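Local coordinates for neurotoxin (Clostridium botulinum, PDB 2QN0), which acts as the zinc-dependent light chain protease of botulinum neurotoxin type C1, which probably cleaves SNARE proteins of the nerve terminal, at residues H233-H236 and N237-I241; L350-L354 and T355-T359; L265-A268 and E269-A272; N178-A181 and A182-G185. One frame throughout, in Å; residues are numbered along the deposited sequence.

Contact 1 of 4, residues H233-H236 and N237-I241. With ZN (zinc ion), chain B.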
loop_
_atom_site.group_PDB
_atom_site.type_symbol
_atom_site.label_atom_id
_atom_site.label_comp_id
_atom_site.label_asym_id
_atom_site.label_seq_id
_atom_site.Cartn_x
_atom_site.Cartn_y
_atom_site.Cartn_z
ATOM N N HIS A 233 -2.356 -0.869 4.494
ATOM C CA HIS A 233 -1.185 -1.396 5.189
ATOM C C HIS A 233 -0.196 -0.244 5.355
ATOM O O HIS A 233 0.437 -0.101 6.402
ATOM C CB HIS A 233 -0.522 -2.520 4.390
ATOM C CG HIS A 233 -1.285 -3.807 4.413
ATOM N ND1 HIS A 233 -1.666 -4.424 5.587
ATOM C CD2 HIS A 233 -1.715 -4.608 3.409
ATOM C CE1 HIS A 233 -2.295 -5.551 5.305
ATOM N NE2 HIS A 233 -2.337 -5.685 3.991
ATOM N N ALA A 234 -0.072 0.583 4.316
ATOM C CA ALA A 234 0.843 1.726 4.360
ATOM C C ALA A 234 0.425 2.716 5.439
ATOM O O ALA A 234 1.275 3.337 6.083
ATOM C CB ALA A 234 0.896 2.424 2.992
ATOM N N MET A 235 -0.882 2.875 5.631
ATOM C CA MET A 235 -1.380 3.776 6.669
ATOM C C MET A 235 -0.956 3.251 8.040
ATOM O O MET A 235 -0.467 4.004 8.886
ATOM C CB MET A 235 -2.907 3.875 6.604
ATOM C CG MET A 235 -3.426 4.763 5.487
ATOM S SD MET A 235 -3.240 6.525 5.870
ATOM C CE MET A 235 -4.811 6.866 6.648
ATOM N N HIS A 236 -1.142 1.953 8.260
ATOM C CA HIS A 236 -0.764 1.354 9.535
ATOM C C HIS A 236 0.736 1.526 9.760
ATOM O O HIS A 236 1.172 1.835 10.873
ATOM C CB HIS A 236 -1.118 -0.135 9.544
ATOM C CG HIS A 236 -2.558 -0.415 9.249
ATOM N ND1 HIS A 236 -2.997 -1.642 8.800
ATOM C CD2 HIS A 236 -3.658 0.369 9.341
ATOM C CE1 HIS A 236 -4.307 -1.600 8.625
ATOM N NE2 HIS A 236 -4.732 -0.392 8.948
ATOM N N ASN A 237 1.519 1.340 8.698
ATOM C CA ASN A 237 2.976 1.467 8.776
ATOM C C ASN A 237 3.433 2.900 9.037
ATOM O O ASN A 237 4.379 3.130 9.786
ATOM C CB ASN A 237 3.642 0.985 7.480
ATOM C CG ASN A 237 3.485 -0.505 7.254
ATOM O OD1 ASN A 237 3.331 -1.275 8.197
ATOM N ND2 ASN A 237 3.548 -0.920 5.991
ATOM N N LEU A 238 2.775 3.854 8.393
ATOM C CA LEU A 238 3.125 5.258 8.555
ATOM C C LEU A 238 2.846 5.754 9.972
ATOM O O LEU A 238 3.640 6.499 10.544
ATOM C CB LEU A 238 2.339 6.110 7.557
ATOM C CG LEU A 238 2.518 7.627 7.671
ATOM C CD1 LEU A 238 4.005 7.986 7.570
ATOM C CD2 LEU A 238 1.713 8.317 6.571
ATOM N N TYR A 239 1.713 5.339 10.531
ATOM C CA TYR A 239 1.332 5.767 11.873
ATOM C C TYR A 239 1.864 4.873 12.990
ATOM O O TYR A 239 1.542 5.066 14.165
ATOM C CB TYR A 239 -0.187 5.906 11.946
ATOM C CG TYR A 239 -0.673 7.106 11.165
ATOM C CD1 TYR A 239 -0.652 8.382 11.729
ATOM C CD2 TYR A 239 -1.083 6.979 9.837
ATOM C CE1 TYR A 239 -1.024 9.505 10.990
ATOM C CE2 TYR A 239 -1.456 8.093 9.090
ATOM C CZ TYR A 239 -1.424 9.350 9.671
ATOM O OH TYR A 239 -1.785 10.451 8.929
ATOM N N GLY A 240 2.684 3.899 12.609
ATOM C CA GLY A 240 3.307 3.013 13.579
ATOM C C GLY A 240 2.398 2.099 14.373
ATOM O O GLY A 240 2.684 1.793 15.536
ATOM N N ILE A 241 1.313 1.647 13.756
ATOM C CA ILE A 241 0.388 0.756 14.443
ATOM C C ILE A 241 0.250 -0.603 13.762
ATOM O O ILE A 241 -0.723 -1.324 13.992
ATOM C CB ILE A 241 -1.010 1.394 14.576
ATOM C CG1 ILE A 241 -1.600 1.672 13.188
ATOM C CG2 ILE A 241 -0.908 2.681 15.382
ATOM C CD1 ILE A 241 -3.074 2.003 13.209
HETATM ZN ZN ZN B . -3.255 -7.111 2.792
HETATM O O HOH W 1 -2.034 -7.544 1.162
#
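The ring of Y239 and the thioether of M235 meet one helical turn apart, at the end of helix 223-238. From Y239 CB outward, the first partner is the M235 carbonyl: CB lies 3.6 Å from M235 O. CD2 comes closer, with the same oxygen 3.2 Å away, in the ring plane and at the edge. CE2 then reaches M235 SD at 4.0 Å. The sulfur sits 80° off the ring normal, so this is a Met-aromatic contact at the ring edge. M235 bends at chi2 and chi3 (-76° and -91°), which lays its thioether alongside the ring, both side chains pointing the same way. At the tip, Y239 OH is hydrogen-bonded to D113.

Backbone bonds carry the turn. Y239 N donates to M235 O, and N237 N and L238 N donate one turn back to H233 O and A234 O. The helix then stops in a Schellman motif. I241 N donates to H236 O at 2.9 Å, and G240 takes the positive phi. I241 CG1 folds back to 4.1 Å from H236 CB.

At the other end of the segment, H233 NE2 binds the zinc ion at 2.1 Å, as the second histidine of the HExxH motif. H229 and E269 complete the protein ligands, and a water binds too. N237 ND2 turns to S190 OG on the strand 190-193.

The helix end is buried. M235 packs on helix 101-112, L354 of helix 344-357 covers M235, Y239 and I241, and H233 and H236 touch helix 267-273.

Contact 2 of 4, residues L350-L354 and T355-T359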
loop_
_atom_site.group_PDB
_atom_site.type_symbol
_atom_site.label_atom_id
_atom_site.label_comp_id
_atom_site.label_asym_id
_atom_site.label_seq_id
_atom_site.Cartn_x
_atom_site.Cartn_y
_atom_site.Cartn_z
ATOM N N LEU A 350 -8.331 8.492 16.457
ATOM C CA LEU A 350 -7.370 8.261 15.383
ATOM C C LEU A 350 -7.188 6.768 15.131
ATOM O O LEU A 350 -7.244 6.305 13.985
ATOM C CB LEU A 350 -6.019 8.885 15.742
ATOM C CG LEU A 350 -4.864 8.614 14.771
ATOM C CD1 LEU A 350 -5.223 9.156 13.388
ATOM C CD2 LEU A 350 -3.592 9.275 15.290
ATOM N N TYR A 351 -6.974 6.010 16.202
ATOM C CA TYR A 351 -6.777 4.576 16.065
ATOM C C TYR A 351 -7.975 3.929 15.380
ATOM O O TYR A 351 -7.810 3.047 14.539
ATOM C CB TYR A 351 -6.557 3.924 17.434
ATOM C CG TYR A 351 -6.023 2.513 17.349
ATOM C CD1 TYR A 351 -4.657 2.269 17.216
ATOM C CD2 TYR A 351 -6.886 1.416 17.384
ATOM C CE1 TYR A 351 -4.159 0.969 17.122
ATOM C CE2 TYR A 351 -6.400 0.113 17.289
ATOM C CZ TYR A 351 -5.041 -0.104 17.158
ATOM O OH TYR A 351 -4.557 -1.389 17.061
ATOM N N ASN A 352 -9.181 4.363 15.740
ATOM C CA ASN A 352 -10.387 3.805 15.141
ATOM C C ASN A 352 -10.443 4.119 13.651
ATOM O O ASN A 352 -10.807 3.267 12.843
ATOM C CB ASN A 352 -11.638 4.350 15.828
ATOM C CG ASN A 352 -12.908 3.747 15.265
ATOM O OD1 ASN A 352 -13.662 4.407 14.554
ATOM N ND2 ASN A 352 -13.141 2.475 15.569
ATOM N N GLU A 353 -10.087 5.347 13.289
ATOM C CA GLU A 353 -10.078 5.745 11.884
ATOM C C GLU A 353 -9.147 4.849 11.077
ATOM O O GLU A 353 -9.526 4.298 10.044
ATOM C CB GLU A 353 -9.592 7.187 11.738
ATOM C CG GLU A 353 -10.635 8.253 11.990
ATOM C CD GLU A 353 -10.037 9.643 11.960
ATOM O OE1 GLU A 353 -9.117 9.874 11.143
ATOM O OE2 GLU A 353 -10.488 10.504 12.745
ATOM N N LEU A 354 -7.918 4.717 11.563
ATOM C CA LEU A 354 -6.890 3.929 10.890
ATOM C C LEU A 354 -7.159 2.437 10.757
ATOM O O LEU A 354 -6.677 1.806 9.817
ATOM C CB LEU A 354 -5.548 4.120 11.605
ATOM C CG LEU A 354 -5.028 5.556 11.669
ATOM C CD1 LEU A 354 -3.759 5.600 12.500
ATOM C CD2 LEU A 354 -4.764 6.067 10.250
ATOM N N THR A 355 -7.931 1.874 11.683
ATOM C CA THR A 355 -8.202 0.439 11.667
ATOM C C THR A 355 -9.615 0.006 11.304
ATOM O O THR A 355 -9.826 -1.153 10.936
ATOM C CB THR A 355 -7.868 -0.193 13.035
ATOM O OG1 THR A 355 -8.643 0.451 14.056
ATOM C CG2 THR A 355 -6.389 -0.039 13.350
ATOM N N GLN A 356 -10.581 0.910 11.405
ATOM C CA GLN A 356 -11.956 0.544 11.101
ATOM C C GLN A 356 -12.697 1.397 10.079
ATOM O O GLN A 356 -13.739 0.980 9.577
ATOM C CB GLN A 356 -12.755 0.458 12.407
ATOM C CG GLN A 356 -12.230 -0.641 13.322
ATOM C CD GLN A 356 -13.155 -0.957 14.477
ATOM O OE1 GLN A 356 -14.376 -0.915 14.338
ATOM N NE2 GLN A 356 -12.576 -1.298 15.622
ATOM N N ILE A 357 -12.171 2.578 9.759
ATOM C CA ILE A 357 -12.815 3.440 8.770
ATOM C C ILE A 357 -12.078 3.354 7.428
ATOM O O ILE A 357 -12.698 3.218 6.373
ATOM C CB ILE A 357 -12.857 4.898 9.251
ATOM C CG1 ILE A 357 -13.708 4.988 10.522
ATOM C CG2 ILE A 357 -13.435 5.793 8.159
ATOM C CD1 ILE A 357 -13.856 6.392 11.073
ATOM N N PHE A 358 -10.755 3.444 7.474
ATOM C CA PHE A 358 -9.945 3.327 6.266
ATOM C C PHE A 358 -9.727 1.834 6.033
ATOM O O PHE A 358 -8.660 1.297 6.339
ATOM C CB PHE A 358 -8.604 4.038 6.459
ATOM C CG PHE A 358 -8.700 5.537 6.381
ATOM C CD1 PHE A 358 -8.871 6.172 5.154
ATOM C CD2 PHE A 358 -8.641 6.314 7.532
ATOM C CE1 PHE A 358 -8.981 7.561 5.075
ATOM C CE2 PHE A 358 -8.752 7.705 7.466
ATOM C CZ PHE A 358 -8.922 8.328 6.233
ATOM N N THR A 359 -10.755 1.173 5.499
ATOM C CA THR A 359 -10.707 -0.265 5.238
ATOM C C THR A 359 -11.276 -0.592 3.860
ATOM O O THR A 359 -12.127 0.131 3.343
ATOM C CB THR A 359 -11.542 -1.057 6.271
ATOM O OG1 THR A 359 -12.930 -0.738 6.099
ATOM C CG2 THR A 359 -11.118 -0.701 7.695
HETATM O O HOH W 2 -15.618 1.543 15.843
HETATM O O HOH W 3 -5.883 2.251 7.181
#
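The Y351 ring takes the methyl of T355 over one face, with CG2 4.2 Å from the centroid and 21° off the normal. This is a CH-pi contact, offset toward the rim. The F358 ring turns its edge to the backbone instead, where E353 O lies 3.3 Å from CD2. Y351 lies in the last turns of helix 344-357, which widens into a pi-type turn at 355-357, and F358 follows directly after.

T355 is held by both its donors. Its chi1 of 58° sets OG1 between N and C, and from there the hydroxyl donates to Y351 O at 2.8 Å. T355 N reaches the same oxygen from the opposite face of the carbonyl plane.

E353 O also takes two donors. I357 N comes from above the carbonyl plane. F358 N is five residues on, makes the pi-type bond, and comes almost straight along the C=O axis at 3.0 Å.

The amides of N352 and Q356 cross with planes 60° apart, and N352 ND2 lies 3.6 Å from Q356 CD. I357 CD1 rests on E353 CG, while the E353 carboxylate bridges to R109 and R331.

F358 centres an inverse gamma turn and packs on helix 101-112. Y351 packs on helix 283-304. T359 then caps the next helix, its OG1 bonded to N362 N. On the amide side, one water accepts from N352 ND2 at 2.7 Å and donates to Q356 OE1 at 3.1 Å.

Contact 3 of 4, residues L265-A268 and E269-A272. With ZN (zinc ion), chain B.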
loop_
_atom_site.group_PDB
_atom_site.type_symbol
_atom_site.label_atom_id
_atom_site.label_comp_id
_atom_site.label_asym_id
_atom_site.label_seq_id
_atom_site.Cartn_x
_atom_site.Cartn_y
_atom_site.Cartn_z
ATOM N N LEU A 265 -4.355 -16.549 8.903
ATOM C CA LEU A 265 -4.837 -15.207 8.590
ATOM C C LEU A 265 -4.249 -14.172 9.544
ATOM O O LEU A 265 -4.533 -14.178 10.745
ATOM C CB LEU A 265 -6.368 -15.173 8.659
ATOM C CG LEU A 265 -7.051 -13.833 8.358
ATOM C CD1 LEU A 265 -6.655 -13.356 6.962
ATOM C CD2 LEU A 265 -8.558 -13.990 8.464
ATOM N N GLU A 266 -3.426 -13.281 9.002
ATOM C CA GLU A 266 -2.794 -12.245 9.810
ATOM C C GLU A 266 -3.783 -11.179 10.251
ATOM O O GLU A 266 -4.680 -10.792 9.496
ATOM C CB GLU A 266 -1.661 -11.580 9.027
ATOM C CG GLU A 266 -0.625 -12.542 8.488
ATOM C CD GLU A 266 0.482 -11.825 7.747
ATOM O OE1 GLU A 266 0.183 -10.829 7.057
ATOM O OE2 GLU A 266 1.649 -12.257 7.846
ATOM N N TYR A 267 -3.622 -10.701 11.482
ATOM C CA TYR A 267 -4.502 -9.667 11.993
ATOM C C TYR A 267 -4.321 -8.395 11.164
ATOM O O TYR A 267 -5.235 -7.584 11.052
ATOM C CB TYR A 267 -4.207 -9.409 13.474
ATOM C CG TYR A 267 -4.668 -10.542 14.382
ATOM C CD1 TYR A 267 -5.317 -11.663 13.859
ATOM C CD2 TYR A 267 -4.477 -10.479 15.763
ATOM C CE1 TYR A 267 -5.771 -12.691 14.690
ATOM C CE2 TYR A 267 -4.925 -11.507 16.602
ATOM C CZ TYR A 267 -5.572 -12.604 16.056
ATOM O OH TYR A 267 -6.035 -13.608 16.878
ATOM N N ALA A 268 -3.139 -8.234 10.580
ATOM C CA ALA A 268 -2.859 -7.069 9.737
ATOM C C ALA A 268 -3.802 -7.081 8.531
ATOM O O ALA A 268 -4.275 -6.031 8.084
ATOM C CB ALA A 268 -1.409 -7.103 9.269
ATOM N N GLU A 269 -4.073 -8.273 8.005
ATOM C CA GLU A 269 -4.968 -8.414 6.862
ATOM C C GLU A 269 -6.405 -8.131 7.282
ATOM O O GLU A 269 -7.171 -7.505 6.548
ATOM C CB GLU A 269 -4.881 -9.829 6.282
ATOM C CG GLU A 269 -3.540 -10.167 5.649
ATOM C CD GLU A 269 -3.199 -9.221 4.513
ATOM O OE1 GLU A 269 -4.107 -8.488 4.078
ATOM O OE2 GLU A 269 -2.040 -9.219 4.058
ATOM N N ILE A 270 -6.771 -8.604 8.468
ATOM C CA ILE A 270 -8.116 -8.391 8.976
ATOM C C ILE A 270 -8.421 -6.897 9.093
ATOM O O ILE A 270 -9.518 -6.453 8.749
ATOM C CB ILE A 270 -8.300 -9.091 10.350
ATOM C CG1 ILE A 270 -8.289 -10.612 10.150
ATOM C CG2 ILE A 270 -9.609 -8.646 11.004
ATOM C CD1 ILE A 270 -8.448 -11.418 11.432
ATOM N N TYR A 271 -7.460 -6.115 9.574
ATOM C CA TYR A 271 -7.685 -4.680 9.696
ATOM C C TYR A 271 -7.692 -3.984 8.339
ATOM O O TYR A 271 -8.498 -3.084 8.104
ATOM C CB TYR A 271 -6.636 -4.039 10.602
ATOM C CG TYR A 271 -6.997 -4.121 12.074
ATOM C CD1 TYR A 271 -8.287 -3.816 12.512
ATOM C CD2 TYR A 271 -6.044 -4.475 13.028
ATOM C CE1 TYR A 271 -8.620 -3.859 13.874
ATOM C CE2 TYR A 271 -6.365 -4.520 14.386
ATOM C CZ TYR A 271 -7.650 -4.210 14.800
ATOM O OH TYR A 271 -7.953 -4.237 16.142
ATOM N N ALA A 272 -6.801 -4.398 7.445
ATOM C CA ALA A 272 -6.748 -3.793 6.112
ATOM C C ALA A 272 -8.067 -4.037 5.369
ATOM O O ALA A 272 -8.557 -3.167 4.640
ATOM C CB ALA A 272 -5.581 -4.372 5.321
HETATM ZN ZN ZN B . -3.255 -7.111 2.792
HETATM O O HOH W 4 -0.589 -11.605 4.447
HETATM O O HOH W 5 0.269 -8.332 5.976
HETATM O O HOH W 1 -2.034 -7.544 1.162
#
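L265 lays its CD2 methyl against I270 CG1 at 3.8 Å, the two side chains crossing at about a right angle. With CG anti to the backbone N (chi1 180°), the leucine leans over the start of helix 267-273. Its other methyl, CD1, touches E269 CB at 4.0 Å. On a further side, I270 CD1 lies 4.0 Å from Y267 CD1, and these two side chains point the same way. I270 is thus packed between the end of strand 261-266 and the first residue of the helix.

E266 sits at the N-cap position. Its carbonyl oxygen receives I270 N in the carbonyl plane at 3.2 Å. E269 N adds a weak bond to the same oxygen. Y271 N to Y267 O and A272 N to A268 O continue the helix.

The carboxylates of E266 and E269 run nearly parallel, their planes 12° apart, with E266 OE1 and E269 OE2 separated by 4.1 Å. Two waters bridge this pair. Each donates to both oxygens, and the shortest of these bonds is 2.7 Å, to E266 OE1.

E269 bends at chi2 (-59°), which swings its carboxylate to the metal. OE1 binds the zinc ion at 2.1 Å, while OE2 is farther off at 2.7 Å. H229 and H233 of helix 223-238 supply the histidine ligands, and A272 packs on both. A glutamate from a second helix, joined to the two histidines of HExxH, is the zinc site typical of the gluzincin metalloproteases.

Contact 4 of 4, residues N178-A181 and A182-G185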
loop_
_atom_site.group_PDB
_atom_site.type_symbol
_atom_site.label_atom_id
_atom_site.label_comp_id
_atom_site.label_asym_id
_atom_site.label_seq_id
_atom_site.Cartn_x
_atom_site.Cartn_y
_atom_site.Cartn_z
ATOM N N ASN A 178 17.960 -3.916 14.570
ATOM C CA ASN A 178 16.832 -3.109 15.021
ATOM C C ASN A 178 15.536 -3.911 14.953
ATOM O O ASN A 178 15.512 -5.037 14.457
ATOM C CB ASN A 178 16.673 -1.848 14.159
ATOM C CG ASN A 178 17.912 -0.973 14.157
ATOM O OD1 ASN A 178 18.554 -0.776 15.191
ATOM N ND2 ASN A 178 18.245 -0.424 12.992
ATOM N N THR A 179 14.463 -3.326 15.474
ATOM C CA THR A 179 13.145 -3.950 15.430
ATOM C C THR A 179 12.338 -3.089 14.460
ATOM O O THR A 179 12.782 -2.003 14.096
ATOM C CB THR A 179 12.470 -3.950 16.816
ATOM O OG1 THR A 179 12.449 -2.616 17.338
ATOM C CG2 THR A 179 13.227 -4.861 17.776
ATOM N N PHE A 180 11.165 -3.558 14.041
ATOM C CA PHE A 180 10.343 -2.804 13.091
ATOM C C PHE A 180 9.656 -1.566 13.660
ATOM O O PHE A 180 8.714 -1.665 14.450
ATOM C CB PHE A 180 9.292 -3.725 12.460
ATOM C CG PHE A 180 9.863 -4.716 11.486
ATOM C CD1 PHE A 180 10.350 -4.295 10.252
ATOM C CD2 PHE A 180 9.926 -6.070 11.805
ATOM C CE1 PHE A 180 10.895 -5.208 9.346
ATOM C CE2 PHE A 180 10.468 -6.993 10.907
ATOM C CZ PHE A 180 10.953 -6.561 9.676
ATOM N N ALA A 181 10.127 -0.398 13.232
ATOM C CA ALA A 181 9.578 0.874 13.677
ATOM C C ALA A 181 8.101 1.045 13.313
ATOM O O ALA A 181 7.378 1.771 13.988
ATOM C CB ALA A 181 10.398 2.024 13.090
ATOM N N ALA A 182 7.656 0.379 12.250
ATOM C CA ALA A 182 6.261 0.468 11.814
ATOM C C ALA A 182 5.296 -0.122 12.839
ATOM O O ALA A 182 4.095 0.144 12.795
ATOM C CB ALA A 182 6.082 -0.251 10.479
ATOM N N GLN A 183 5.825 -0.928 13.752
ATOM C CA GLN A 183 5.010 -1.572 14.783
ATOM C C GLN A 183 5.211 -0.895 16.136
ATOM O O GLN A 183 4.658 -1.340 17.145
ATOM C CB GLN A 183 5.412 -3.047 14.919
ATOM C CG GLN A 183 5.410 -3.826 13.612
ATOM C CD GLN A 183 6.050 -5.201 13.735
ATOM O OE1 GLN A 183 6.695 -5.521 14.738
ATOM N NE2 GLN A 183 5.886 -6.016 12.704
ATOM N N GLU A 184 5.979 0.192 16.151
ATOM C CA GLU A 184 6.299 0.866 17.406
ATOM C C GLU A 184 6.049 2.372 17.475
ATOM O O GLU A 184 6.834 3.105 18.079
ATOM C CB GLU A 184 7.762 0.572 17.749
ATOM C CG GLU A 184 8.055 -0.907 17.972
ATOM C CD GLU A 184 9.541 -1.227 17.939
ATOM O OE1 GLU A 184 10.353 -0.333 18.252
ATOM O OE2 GLU A 184 9.897 -2.379 17.613
ATOM N N GLY A 185 4.958 2.828 16.866
ATOM C CA GLY A 185 4.622 4.242 16.892
ATOM C C GLY A 185 5.374 5.154 15.934
ATOM O O GLY A 185 4.800 6.105 15.404
#
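T179 OG1 donates to E184 OE2 at 2.6 Å, the shortest polar bond here. The carboxylate uses its syn lone pair, on the side of its other oxygen, and OE1 lies 3.2 Å from the same hydroxyl. The bond spans a 3-10 turn at 181-183, within the loop between strands 169-171 and 190-193.

Two backbone bonds form that turn. Q183 N donates to F180 O, and E184 N donates to A181 O at 3.0 Å. Both donors stand well above the carbonyl planes, by 51° and 69°, and neither sits on a carbonyl lone pair. E184 is extended beyond CG, which carries its carboxylate back to T179; the two side chains cross at about a right angle.

F180 and Q183 lie side by side. The glutamine amide sits over F180 CB, and its plane is turned 51° from the phenyl ring. The ring also makes a cation-pi contact with K174.

Several bonds tie the loop to the fold. N178 bonds N121 and D132 with its amide. The backbones of A181, A182 and G185 pair with G187, A242 and G240. Across the turn, the atom nearest F180 CB is Q183 CD, the amide carbon, at 3.8 Å.

Contacts 1 and 3 share the zinc ion and the water bound to it. H233 NE2 and E269 OE1 lie 3.3 Å apart in the metal's coordination shell, and H233 CE1 packs on A272 CB at 3.5 Å. Contact 2 also packs against contact 1: H236 NE2 makes a weak bond to L354 O at 3.1 Å. It meets contact 3 as well, where T359 CG2 lies 3.6 Å from Y271 O. Contact 4 reaches the group through contact 1, with G185 N 2.8 Å from G240 O, a probable hydrogen bond. It does not touch contacts 2 or 3, and its Q183 side chain is about 14 Å from the zinc ion.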